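Local coordinates for protein ATPase BagA (Mycobacterium tuberculosis H37Rv, PDB 6BS3) that hydrolyses ATP as one subunit of the heterodimeric BagAB complex, whose ATPase activity is required for resistance to nitric oxide and to elevated glycerol, at residues 37-42 / 64-69; 55-60 / 139-144; 98-103 / 120-125; 173-178 / 193-198. All coordinates share one frame; numbering follows the deposited sequence.

Overall arrangement
All four contacts lie in the ArsA-type ATPase part of the chain, built on a P-loop NTPase core whose largely parallel sheet carries helices on its faces. Contacts 1 and 2 have centres about 15 Å apart and alternate along the chain: helix 34-46, strand 51-56 and helix 62-66 follow one another, and contact 1 lies nearest the ADP. Contact 3 is nested within the loop that contact 2 closes, their centres also about 15 Å apart. Contact 4 comes last in sequence yet touches contact 2, where K142 of helix 130-146 packs on V195 and L198. The series thus runs from the nucleotide end, through the sheet, into helices away from the annotated sites.

Contact 1: 37-42 / 64-69; sequences IAAALA and AQLFDV
A39 offers a single methyl group to L66 and F67, and the whole contact turns on how two larger side chains converge on that one carbon. L66 holds CG anti to its own nitrogen (chi1 -170°), and from there its CD2 branch reaches A39 CB at 3.5 Å, somewhat tighter than ordinary van der Waals spacing. F67 arrives by a different route. Its CB does not head for helix 34-46, but with chi1 at -75° the far end of the ring comes nearer, with CE1 4.3 Å from A39 CB, meeting the methyl obliquely. No hydrogen bond crosses between 37-42 and 64-69, and a small helix residue facing two bulky groups illustrates apolar fit between two segments that share no hydrogen bond.

The two bulky residues sit at the end of helix 62-66, which closes in a Schellman motif: D68 takes positive phi and V69 N returns to A64 O at 2.9 Å. The side chain of L66 is about 4 Å from that of T36, an ATP-binding residue, and about 6 Å from the bound ADP, so the contact lies close to the nucleotide without L66 touching it. Helix 324-336 joins in, with L327 packing on both A39 and F67, while L54 of strand 51-56 lies against A39 and ties helix 34-46 to the sheet.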
loop_
_atom_site.group_PDB
_atom_site.type_symbol
_atom_site.label_atom_id
_atom_site.label_comp_id
_atom_site.label_asym_id
_atom_site.label_seq_id
_atom_site.Cartn_x
_atom_site.Cartn_y
_atom_site.Cartn_z
ATOM N N ILE A 37 -1.272 12.857 6.780
ATOM C CA ILE A 37 -0.323 13.972 6.724
ATOM C C ILE A 37 -0.835 15.129 5.833
ATOM O O ILE A 37 -0.578 16.280 6.156
ATOM C CB ILE A 37 1.088 13.460 6.326
ATOM C CG1 ILE A 37 1.588 12.443 7.385
ATOM C CG2 ILE A 37 2.094 14.611 6.101
ATOM C CD1 ILE A 37 2.921 11.860 7.134
ATOM N N ALA A 38 -1.590 14.826 4.749
ATOM C CA ALA A 38 -2.148 15.860 3.875
ATOM C C ALA A 38 -3.216 16.623 4.689
ATOM O O ALA A 38 -3.208 17.856 4.687
ATOM C CB ALA A 38 -2.726 15.241 2.608
ATOM N N ALA A 39 -4.048 15.902 5.470
ATOM C CA ALA A 39 -5.037 16.528 6.363
ATOM C C ALA A 39 -4.347 17.345 7.494
ATOM O O ALA A 39 -4.783 18.460 7.787
ATOM C CB ALA A 39 -5.943 15.476 6.968
ATOM N N ALA A 40 -3.272 16.810 8.101
ATOM C CA ALA A 40 -2.522 17.521 9.155
ATOM C C ALA A 40 -1.819 18.771 8.579
ATOM O O ALA A 40 -1.768 19.792 9.249
ATOM C CB ALA A 40 -1.509 16.589 9.816
ATOM N N LEU A 41 -1.304 18.683 7.321
ATOM C CA LEU A 41 -0.676 19.790 6.617
ATOM C C LEU A 41 -1.714 20.892 6.341
ATOM O O LEU A 41 -1.433 22.068 6.578
ATOM C CB LEU A 41 0.033 19.319 5.313
ATOM C CG LEU A 41 0.658 20.445 4.429
ATOM C CD1 LEU A 41 1.632 21.309 5.224
ATOM C CD2 LEU A 41 1.289 19.882 3.156
ATOM N N ALA A 42 -2.909 20.503 5.874
ATOM C CA ALA A 42 -4.038 21.407 5.583
ATOM C C ALA A 42 -4.422 22.183 6.833
ATOM O O ALA A 42 -4.603 23.395 6.747
ATOM C CB ALA A 42 -5.240 20.620 5.045
ATOM N N ALA A 64 -13.376 11.342 3.867
ATOM C CA ALA A 64 -14.557 10.939 4.638
ATOM C C ALA A 64 -14.193 9.862 5.670
ATOM O O ALA A 64 -14.602 9.962 6.824
ATOM C CB ALA A 64 -15.647 10.431 3.706
ATOM N N GLN A 65 -13.371 8.875 5.258
ATOM C CA GLN A 65 -12.869 7.783 6.090
ATOM C C GLN A 65 -12.001 8.323 7.239
ATOM O O GLN A 65 -12.147 7.880 8.379
ATOM C CB GLN A 65 -12.074 6.798 5.223
ATOM C CG GLN A 65 -11.809 5.453 5.892
ATOM C CD GLN A 65 -10.815 4.602 5.139
ATOM O OE1 GLN A 65 -9.747 5.065 4.710
ATOM N NE2 GLN A 65 -11.138 3.328 4.980
ATOM N N LEU A 66 -11.118 9.289 6.938
ATOM C CA LEU A 66 -10.245 9.929 7.916
ATOM C C LEU A 66 -11.053 10.720 8.962
ATOM O O LEU A 66 -10.751 10.642 10.148
ATOM C CB LEU A 66 -9.287 10.856 7.158
ATOM C CG LEU A 66 -8.118 11.479 7.892
ATOM C CD1 LEU A 66 -7.249 10.419 8.531
ATOM C CD2 LEU A 66 -7.281 12.279 6.933
ATOM N N PHE A 67 -12.080 11.473 8.522
ATOM C CA PHE A 67 -12.921 12.283 9.412
ATOM C C PHE A 67 -14.111 11.500 9.985
ATOM O O PHE A 67 -14.921 12.061 10.735
ATOM C CB PHE A 67 -13.354 13.592 8.714
ATOM C CG PHE A 67 -12.214 14.581 8.638
ATOM C CD1 PHE A 67 -11.324 14.560 7.569
ATOM C CD2 PHE A 67 -11.986 15.483 9.671
ATOM C CE1 PHE A 67 -10.243 15.438 7.525
ATOM C CE2 PHE A 67 -10.916 16.372 9.618
ATOM C CZ PHE A 67 -10.054 16.346 8.544
ATOM N N ASP A 68 -14.165 10.187 9.685
ATOM C CA ASP A 68 -15.200 9.248 10.133
ATOM C C ASP A 68 -16.653 9.765 9.813
ATOM O O ASP A 68 -17.546 9.790 10.673
ATOM C CB ASP A 68 -14.988 8.862 11.624
ATOM C CG ASP A 68 -15.788 7.646 12.053
ATOM O OD1 ASP A 68 -16.110 6.805 11.180
ATOM O OD2 ASP A 68 -16.108 7.540 13.266
ATOM N N VAL A 69 -16.848 10.214 8.564
ATOM C CA VAL A 69 -18.133 10.738 8.091
ATOM C C VAL A 69 -18.587 9.963 6.851
ATOM O O VAL A 69 -17.737 9.376 6.177
ATOM C CB VAL A 69 -18.138 12.282 7.812
ATOM C CG1 VAL A 69 -18.112 13.098 9.101
ATOM C CG2 VAL A 69 -17.038 12.708 6.826
#

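Contact 2: 55-60 / 139-144; sequences VEVEGR and GKIKET
V55 leads off by turning its side chain from strand 51-56 toward I141 of helix 130-146, the helix-on-sheet packing of an alpha/beta P-loop NTPase fold. The strand is an inner one, with backbone hydrogen bonds to strand 158-162 on one edge and to L91 and I93 on the other. V55 CG1 comes to 4.3 Å from I141 CG1, a loose apolar touch.

E56, next in line, directs its side chain away from helix 130-146, as alternation along a strand demands. Its two carboxylate oxygens are taken up separately, OE1 by the amide of I63 and OE2 by that of G62, at the start of helix 62-66.

With V57 the chain has left the strand but faces the helix again. Its CG1 stands anti to the carbonyl carbon (chi1 -56°) and meets I141 CD1 at 3.8 Å, the two side chains crossing at about a right angle. An extended I141 (chi2 169°) is what carries CD1 that far, so one isoleucine serves both valines through successive carbons of a single branch. Beyond V57 the loop binds itself: R60 NH1 forms a salt bridge with E58 OE1 at 3.1 Å, and the carboxylate oxygen lies close to the guanidinium plane.

V161 of strand 158-162 also packs on I141. On the helix itself, K140 NZ reaches E143 OE1 from above the carboxylate plane, and one turn along the T144 hydroxyl donates from OG1 to I141 O at 2.7 Å.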
loop_
_atom_site.group_PDB
_atom_site.type_symbol
_atom_site.label_atom_id
_atom_site.label_comp_id
_atom_site.label_asym_id
_atom_site.label_seq_id
_atom_site.Cartn_x
_atom_site.Cartn_y
_atom_site.Cartn_z
ATOM N N VAL A 55 -7.765 18.204 -1.089
ATOM C CA VAL A 55 -8.220 17.508 -2.308
ATOM C C VAL A 55 -7.772 16.043 -2.392
ATOM O O VAL A 55 -6.598 15.755 -2.173
ATOM C CB VAL A 55 -7.741 18.293 -3.565
ATOM C CG1 VAL A 55 -8.219 17.640 -4.870
ATOM C CG2 VAL A 55 -8.152 19.765 -3.513
ATOM N N GLU A 56 -8.690 15.125 -2.737
ATOM C CA GLU A 56 -8.319 13.729 -3.017
ATOM C C GLU A 56 -8.751 13.398 -4.460
ATOM O O GLU A 56 -9.746 13.940 -4.932
ATOM C CB GLU A 56 -8.799 12.732 -1.966
ATOM C CG GLU A 56 -10.297 12.483 -1.976
ATOM C CD GLU A 56 -10.663 11.392 -1.003
ATOM O OE1 GLU A 56 -11.511 11.652 -0.126
ATOM O OE2 GLU A 56 -10.078 10.290 -1.092
ATOM N N VAL A 57 -7.961 12.594 -5.190
ATOM C CA VAL A 57 -8.164 12.403 -6.640
ATOM C C VAL A 57 -8.443 10.942 -7.119
ATOM O O VAL A 57 -8.620 10.742 -8.323
ATOM C CB VAL A 57 -6.923 12.990 -7.390
ATOM C CG1 VAL A 57 -6.667 14.458 -7.027
ATOM C CG2 VAL A 57 -5.671 12.156 -7.138
ATOM N N GLU A 58 -8.501 9.942 -6.209
ATOM C CA GLU A 58 -8.625 8.549 -6.659
ATOM C C GLU A 58 -10.014 7.915 -6.477
ATOM O O GLU A 58 -10.184 6.733 -6.768
ATOM C CB GLU A 58 -7.532 7.676 -6.015
ATOM C CG GLU A 58 -6.121 8.193 -6.284
ATOM C CD GLU A 58 -4.968 7.322 -5.833
ATOM O OE1 GLU A 58 -5.002 6.819 -4.688
ATOM O OE2 GLU A 58 -4.025 7.137 -6.635
ATOM N N GLY A 59 -10.981 8.694 -6.013
ATOM C CA GLY A 59 -12.351 8.231 -5.786
ATOM C C GLY A 59 -12.484 7.276 -4.617
ATOM O O GLY A 59 -13.513 6.627 -4.468
ATOM N N ARG A 60 -11.452 7.192 -3.776
ATOM C CA ARG A 60 -11.375 6.293 -2.630
ATOM C C ARG A 60 -12.105 6.786 -1.365
ATOM O O ARG A 60 -12.205 6.024 -0.397
ATOM C CB ARG A 60 -9.899 5.993 -2.332
ATOM C CG ARG A 60 -9.259 5.135 -3.431
ATOM C CD ARG A 60 -7.752 5.074 -3.317
ATOM N NE ARG A 60 -7.333 4.295 -2.151
ATOM C CZ ARG A 60 -6.166 4.436 -1.529
ATOM N NH1 ARG A 60 -5.279 5.328 -1.959
ATOM N NH2 ARG A 60 -5.876 3.690 -0.471
ATOM N N GLY A 139 -6.471 19.340 -14.049
ATOM C CA GLY A 139 -7.195 20.505 -14.553
ATOM C C GLY A 139 -8.108 21.094 -13.495
ATOM O O GLY A 139 -8.187 22.315 -13.361
ATOM N N LYS A 140 -8.777 20.236 -12.711
ATOM C CA LYS A 140 -9.657 20.660 -11.614
ATOM C C LYS A 140 -8.825 21.221 -10.460
ATOM O O LYS A 140 -9.231 22.205 -9.850
ATOM C CB LYS A 140 -10.578 19.509 -11.143
ATOM C CG LYS A 140 -11.513 19.865 -9.975
ATOM C CD LYS A 140 -12.498 20.963 -10.322
ATOM C CE LYS A 140 -13.228 21.475 -9.110
ATOM N NZ LYS A 140 -14.047 22.672 -9.437
ATOM N N ILE A 141 -7.666 20.598 -10.173
ATOM C CA ILE A 141 -6.723 21.041 -9.146
ATOM C C ILE A 141 -6.274 22.474 -9.496
ATOM O O ILE A 141 -6.363 23.357 -8.647
ATOM C CB ILE A 141 -5.526 20.055 -9.031
ATOM C CG1 ILE A 141 -5.962 18.720 -8.339
ATOM C CG2 ILE A 141 -4.324 20.714 -8.298
ATOM C CD1 ILE A 141 -4.825 17.514 -8.453
ATOM N N LYS A 142 -5.882 22.714 -10.764
ATOM C CA LYS A 142 -5.469 24.030 -11.240
ATOM C C LYS A 142 -6.587 25.089 -11.075
ATOM O O LYS A 142 -6.296 26.229 -10.718
ATOM C CB LYS A 142 -4.986 23.929 -12.694
ATOM C CG LYS A 142 -4.368 25.213 -13.252
ATOM C CD LYS A 142 -5.263 25.814 -14.296
ATOM C CE LYS A 142 -4.679 27.054 -14.914
ATOM N NZ LYS A 142 -5.656 27.677 -15.840
ATOM N N GLU A 143 -7.844 24.706 -11.337
ATOM C CA GLU A 143 -9.013 25.586 -11.215
ATOM C C GLU A 143 -9.197 26.049 -9.751
ATOM O O GLU A 143 -9.546 27.203 -9.534
ATOM C CB GLU A 143 -10.284 24.885 -11.763
ATOM C CG GLU A 143 -11.543 25.760 -11.831
ATOM C CD GLU A 143 -12.307 25.955 -10.529
ATOM O OE1 GLU A 143 -12.362 25.002 -9.716
ATOM O OE2 GLU A 143 -12.849 27.065 -10.319
ATOM N N THR A 144 -8.945 25.163 -8.757
ATOM C CA THR A 144 -9.081 25.516 -7.335
ATOM C C THR A 144 -7.985 26.472 -6.874
ATOM O O THR A 144 -8.246 27.326 -6.027
ATOM C CB THR A 144 -9.179 24.264 -6.445
ATOM O OG1 THR A 144 -7.907 23.618 -6.387
ATOM C CG2 THR A 144 -10.283 23.290 -6.895
#

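Contact 3: 98-103 / 120-125; sequences AFLEYL and GAVEFA
E123 O is gripped by two hydroxyls of its own helix, T126 OG1 and T127 OG1, next in sequence to V122, through which helix 121-128 meets F99 of helix 95-107. The short axes run nearly perpendicular, at 93° with a closest approach of 10.8 Å, and side chains have to bridge the gap.

V122 does so with both branches. CG1, anti to the backbone nitrogen (chi1 -176°), lies in the plane of the F99 ring at its edge, 3.3 Å from F99 CD2, a closeness best taken as doubtful. CG2 turns instead to L100 CD2 at 3.8 Å, where the leucine crosses the valine at about a right angle. One turn further on, A125 CB approaches F99 CE2 obliquely at 4.0 Å. Within its own helix the ring has L103 CD1 over one face, displaced toward the rim.

Helix 130-146 adds L132 and L136 against F99, and M116 of helix 110-117 packs on V122. An aromatic side chain of the other protein chain meets F124 edge-to-face. Between the two segments every touch is carbon on carbon, so their pairing rests on shape and burial, with backbone oxygens such as E123 O bonded inside their own helix.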
loop_
_atom_site.group_PDB
_atom_site.type_symbol
_atom_site.label_atom_id
_atom_site.label_comp_id
_atom_site.label_asym_id
_atom_site.label_seq_id
_atom_site.Cartn_x
_atom_site.Cartn_y
_atom_site.Cartn_z
ATOM N N ALA A 98 -16.760 15.178 -12.985
ATOM C CA ALA A 98 -15.728 16.054 -13.590
ATOM C C ALA A 98 -15.706 15.891 -15.119
ATOM O O ALA A 98 -15.530 16.877 -15.831
ATOM C CB ALA A 98 -14.347 15.779 -12.990
ATOM N N PHE A 99 -15.928 14.665 -15.621
ATOM C CA PHE A 99 -15.994 14.395 -17.063
ATOM C C PHE A 99 -17.225 15.073 -17.718
ATOM O O PHE A 99 -17.081 15.660 -18.791
ATOM C CB PHE A 99 -15.921 12.879 -17.363
ATOM C CG PHE A 99 -15.898 12.518 -18.834
ATOM C CD1 PHE A 99 -15.029 13.154 -19.713
ATOM C CD2 PHE A 99 -16.746 11.541 -19.342
ATOM C CE1 PHE A 99 -15.028 12.836 -21.075
ATOM C CE2 PHE A 99 -16.723 11.204 -20.698
ATOM C CZ PHE A 99 -15.860 11.847 -21.555
ATOM N N LEU A 100 -18.402 15.042 -17.039
ATOM C CA LEU A 100 -19.640 15.702 -17.497
ATOM C C LEU A 100 -19.487 17.226 -17.502
ATOM O O LEU A 100 -19.956 17.885 -18.425
ATOM C CB LEU A 100 -20.860 15.308 -16.635
ATOM C CG LEU A 100 -21.225 13.828 -16.498
ATOM C CD1 LEU A 100 -22.487 13.672 -15.693
ATOM C CD2 LEU A 100 -21.441 13.188 -17.824
ATOM N N GLU A 101 -18.822 17.772 -16.472
ATOM C CA GLU A 101 -18.505 19.194 -16.317
ATOM C C GLU A 101 -17.659 19.658 -17.521
ATOM O O GLU A 101 -17.900 20.719 -18.081
ATOM C CB GLU A 101 -17.675 19.357 -15.035
ATOM C CG GLU A 101 -18.157 20.375 -14.019
ATOM C CD GLU A 101 -17.389 20.364 -12.706
ATOM O OE1 GLU A 101 -16.207 19.936 -12.681
ATOM O OE2 GLU A 101 -17.986 20.792 -11.691
ATOM N N TYR A 102 -16.673 18.834 -17.913
ATOM C CA TYR A 102 -15.738 19.055 -19.012
ATOM C C TYR A 102 -16.465 19.014 -20.353
ATOM O O TYR A 102 -16.321 19.951 -21.130
ATOM C CB TYR A 102 -14.630 17.998 -18.910
ATOM C CG TYR A 102 -13.623 17.917 -20.032
ATOM C CD1 TYR A 102 -12.391 18.556 -19.932
ATOM C CD2 TYR A 102 -13.816 17.049 -21.100
ATOM C CE1 TYR A 102 -11.412 18.403 -20.915
ATOM C CE2 TYR A 102 -12.851 16.894 -22.093
ATOM C CZ TYR A 102 -11.648 17.571 -21.995
ATOM O OH TYR A 102 -10.691 17.413 -22.967
ATOM N N LEU A 103 -17.268 17.956 -20.611
ATOM C CA LEU A 103 -18.054 17.812 -21.840
ATOM C C LEU A 103 -18.978 19.004 -22.052
ATOM O O LEU A 103 -19.053 19.533 -23.161
ATOM C CB LEU A 103 -18.885 16.520 -21.813
ATOM C CG LEU A 103 -18.181 15.229 -22.205
ATOM C CD1 LEU A 103 -19.029 14.041 -21.841
ATOM C CD2 LEU A 103 -17.898 15.185 -23.685
ATOM N N GLY A 120 -23.688 3.805 -17.957
ATOM C CA GLY A 120 -22.361 3.577 -17.390
ATOM C C GLY A 120 -21.185 3.868 -18.302
ATOM O O GLY A 120 -20.094 3.332 -18.080
ATOM N N ALA A 121 -21.380 4.747 -19.313
ATOM C CA ALA A 121 -20.372 5.086 -20.333
ATOM C C ALA A 121 -19.313 6.090 -19.884
ATOM O O ALA A 121 -18.272 6.208 -20.538
ATOM C CB ALA A 121 -21.052 5.560 -21.614
ATOM N N VAL A 122 -19.568 6.815 -18.786
ATOM C CA VAL A 122 -18.623 7.804 -18.243
ATOM C C VAL A 122 -17.548 7.040 -17.465
ATOM O O VAL A 122 -16.361 7.338 -17.619
ATOM C CB VAL A 122 -19.320 8.914 -17.405
ATOM C CG1 VAL A 122 -18.329 9.977 -16.951
ATOM C CG2 VAL A 122 -20.470 9.553 -18.183
ATOM N N GLU A 123 -17.973 6.011 -16.682
ATOM C CA GLU A 123 -17.114 5.075 -15.938
ATOM C C GLU A 123 -16.182 4.396 -16.926
ATOM O O GLU A 123 -14.982 4.333 -16.676
ATOM C CB GLU A 123 -17.957 3.981 -15.258
ATOM C CG GLU A 123 -18.681 4.424 -14.001
ATOM C CD GLU A 123 -19.928 3.624 -13.673
ATOM O OE1 GLU A 123 -19.805 2.405 -13.407
ATOM O OE2 GLU A 123 -21.031 4.221 -13.675
ATOM N N PHE A 124 -16.733 3.936 -18.070
ATOM C CA PHE A 124 -16.015 3.275 -19.143
ATOM C C PHE A 124 -14.924 4.164 -19.726
ATOM O O PHE A 124 -13.756 3.788 -19.660
ATOM C CB PHE A 124 -17.003 2.789 -20.219
ATOM C CG PHE A 124 -16.382 1.998 -21.347
ATOM C CD1 PHE A 124 -16.102 0.640 -21.198
ATOM C CD2 PHE A 124 -16.081 2.603 -22.559
ATOM C CE1 PHE A 124 -15.525 -0.090 -22.239
ATOM C CE2 PHE A 124 -15.497 1.873 -23.595
ATOM C CZ PHE A 124 -15.235 0.529 -23.431
ATOM N N ALA A 125 -15.299 5.350 -20.263
ATOM C CA ALA A 125 -14.416 6.354 -20.890
ATOM C C ALA A 125 -13.249 6.772 -19.995
ATOM O O ALA A 125 -12.113 6.859 -20.477
ATOM C CB ALA A 125 -15.224 7.580 -21.299
#

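Contact 4: 173-178 / 193-198; sequences LDVTKA and EGVVKL
V175 and V196 bring their alpha carbons to 6.4 Å, a close approach that lets the first residue of short helix 175-179 sit against the middle of helix 188-200. Short beta-branched side chains suffice at this spacing.

V175 points at its partner and works with three carbons. Its CB lies 3.6 Å from V196 CG2, and CG1 closes on the same methyl at 3.8 Å, so V196 CG2 rests against the root of the side chain. The other branch, V175 CG2, lies anti to its carbonyl carbon and contacts V195 CG1 at 3.7 Å. V175 thus touches both valines of helix 188-200, each side chain crossing it obliquely. V195 and V196 are adjacent in sequence yet contribute different branches, CG1 from the one and CG2 from the other.

Two polar side chains find partners close by in their own segments. D174 is the N-cap of helix 175-179 and its OD1 accepts weakly from K177 N at 3.4 Å, in a bond bent only to 161°. On helix 188-200, K197 NZ and E193 OE2, 3.1 Å apart and one turn from each other, form a salt bridge whose hydrogen bond is weak.

S192 and L199 extend the helix surface against V175, and V195 also touches T138 of helix 130-146. What results is an N-capped helix start docked through a valine on a neighbouring helix, in the chain between strands 158-162 and 204-210. It is consistent with the helical additions that ArsA- and Get3-like ATPases carry on a P-loop NTPase core.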
loop_
_atom_site.group_PDB
_atom_site.type_symbol
_atom_site.label_atom_id
_atom_site.label_comp_id
_atom_site.label_asym_id
_atom_site.label_seq_id
_atom_site.Cartn_x
_atom_site.Cartn_y
_atom_site.Cartn_z
ATOM N N LEU A 173 1.516 13.753 -13.070
ATOM C CA LEU A 173 1.886 15.145 -13.323
ATOM C C LEU A 173 2.496 15.353 -14.709
ATOM O O LEU A 173 2.934 16.458 -15.026
ATOM C CB LEU A 173 2.798 15.683 -12.197
ATOM C CG LEU A 173 2.199 15.600 -10.780
ATOM C CD1 LEU A 173 3.259 15.776 -9.727
ATOM C CD2 LEU A 173 1.024 16.558 -10.604
ATOM N N ASP A 174 2.486 14.308 -15.547
ATOM C CA ASP A 174 3.007 14.385 -16.905
ATOM C C ASP A 174 1.882 14.818 -17.858
ATOM O O ASP A 174 1.240 13.991 -18.514
ATOM C CB ASP A 174 3.668 13.057 -17.303
ATOM C CG ASP A 174 4.598 13.114 -18.497
ATOM O OD1 ASP A 174 4.561 14.127 -19.241
ATOM O OD2 ASP A 174 5.353 12.143 -18.700
ATOM N N VAL A 175 1.629 16.130 -17.890
ATOM C CA VAL A 175 0.574 16.778 -18.683
ATOM C C VAL A 175 0.758 16.549 -20.203
ATOM O O VAL A 175 -0.224 16.323 -20.904
ATOM C CB VAL A 175 0.434 18.283 -18.303
ATOM C CG1 VAL A 175 -0.760 18.945 -19.000
ATOM C CG2 VAL A 175 0.311 18.447 -16.792
ATOM N N THR A 176 2.005 16.553 -20.684
ATOM C CA THR A 176 2.348 16.315 -22.089
ATOM C C THR A 176 1.930 14.896 -22.505
ATOM O O THR A 176 1.285 14.763 -23.544
ATOM C CB THR A 176 3.827 16.670 -22.338
ATOM O OG1 THR A 176 3.978 18.075 -22.118
ATOM C CG2 THR A 176 4.302 16.325 -23.743
ATOM N N LYS A 177 2.229 13.861 -21.682
ATOM C CA LYS A 177 1.822 12.487 -21.987
ATOM C C LYS A 177 0.305 12.280 -21.883
ATOM O O LYS A 177 -0.261 11.582 -22.731
ATOM C CB LYS A 177 2.581 11.440 -21.148
ATOM C CG LYS A 177 4.015 11.184 -21.621
ATOM C CD LYS A 177 4.115 10.414 -22.956
ATOM C CE LYS A 177 5.461 10.605 -23.622
ATOM N NZ LYS A 177 5.615 9.742 -24.824
ATOM N N ALA A 178 -0.354 12.894 -20.873
ATOM C CA ALA A 178 -1.800 12.775 -20.688
ATOM C C ALA A 178 -2.604 13.342 -21.878
ATOM O O ALA A 178 -3.558 12.708 -22.332
ATOM C CB ALA A 178 -2.227 13.437 -19.383
ATOM N N GLU A 193 -1.425 24.061 -21.058
ATOM C CA GLU A 193 -0.233 24.905 -20.998
ATOM C C GLU A 193 -0.143 25.592 -19.607
ATOM O O GLU A 193 0.938 25.626 -19.005
ATOM C CB GLU A 193 -0.269 25.934 -22.136
ATOM C CG GLU A 193 1.099 26.463 -22.531
ATOM C CD GLU A 193 1.104 27.705 -23.408
ATOM O OE1 GLU A 193 0.202 27.844 -24.266
ATOM O OE2 GLU A 193 2.025 28.538 -23.242
ATOM N N GLY A 194 -1.294 26.082 -19.122
ATOM C CA GLY A 194 -1.466 26.720 -17.826
ATOM C C GLY A 194 -1.242 25.758 -16.680
ATOM O O GLY A 194 -0.739 26.161 -15.630
ATOM N N VAL A 195 -1.605 24.466 -16.884
ATOM C CA VAL A 195 -1.435 23.378 -15.908
ATOM C C VAL A 195 0.067 23.097 -15.754
ATOM O O VAL A 195 0.565 23.086 -14.619
ATOM C CB VAL A 195 -2.279 22.114 -16.253
ATOM C CG1 VAL A 195 -1.970 20.957 -15.296
ATOM C CG2 VAL A 195 -3.781 22.432 -16.240
ATOM N N VAL A 196 0.786 22.934 -16.902
ATOM C CA VAL A 196 2.238 22.717 -16.986
ATOM C C VAL A 196 2.981 23.863 -16.282
ATOM O O VAL A 196 3.884 23.594 -15.488
ATOM C CB VAL A 196 2.721 22.567 -18.460
ATOM C CG1 VAL A 196 4.233 22.756 -18.590
ATOM C CG2 VAL A 196 2.305 21.230 -19.043
ATOM N N LYS A 197 2.610 25.135 -16.601
ATOM C CA LYS A 197 3.212 26.350 -16.036
ATOM C C LYS A 197 3.065 26.366 -14.521
ATOM O O LYS A 197 4.038 26.650 -13.830
ATOM C CB LYS A 197 2.572 27.613 -16.637
ATOM C CG LYS A 197 3.400 28.256 -17.728
ATOM C CD LYS A 197 2.590 29.282 -18.516
ATOM C CE LYS A 197 2.177 28.757 -19.873
ATOM N NZ LYS A 197 1.139 29.604 -20.518
ATOM N N LEU A 198 1.844 26.056 -14.008
ATOM C CA LEU A 198 1.564 26.018 -12.575
ATOM C C LEU A 198 2.419 24.961 -11.882
ATOM O O LEU A 198 3.102 25.292 -10.912
ATOM C CB LEU A 198 0.061 25.812 -12.278
ATOM C CG LEU A 198 -0.319 25.553 -10.795
ATOM C CD1 LEU A 198 0.015 26.746 -9.905
ATOM C CD2 LEU A 198 -1.773 25.224 -10.649
#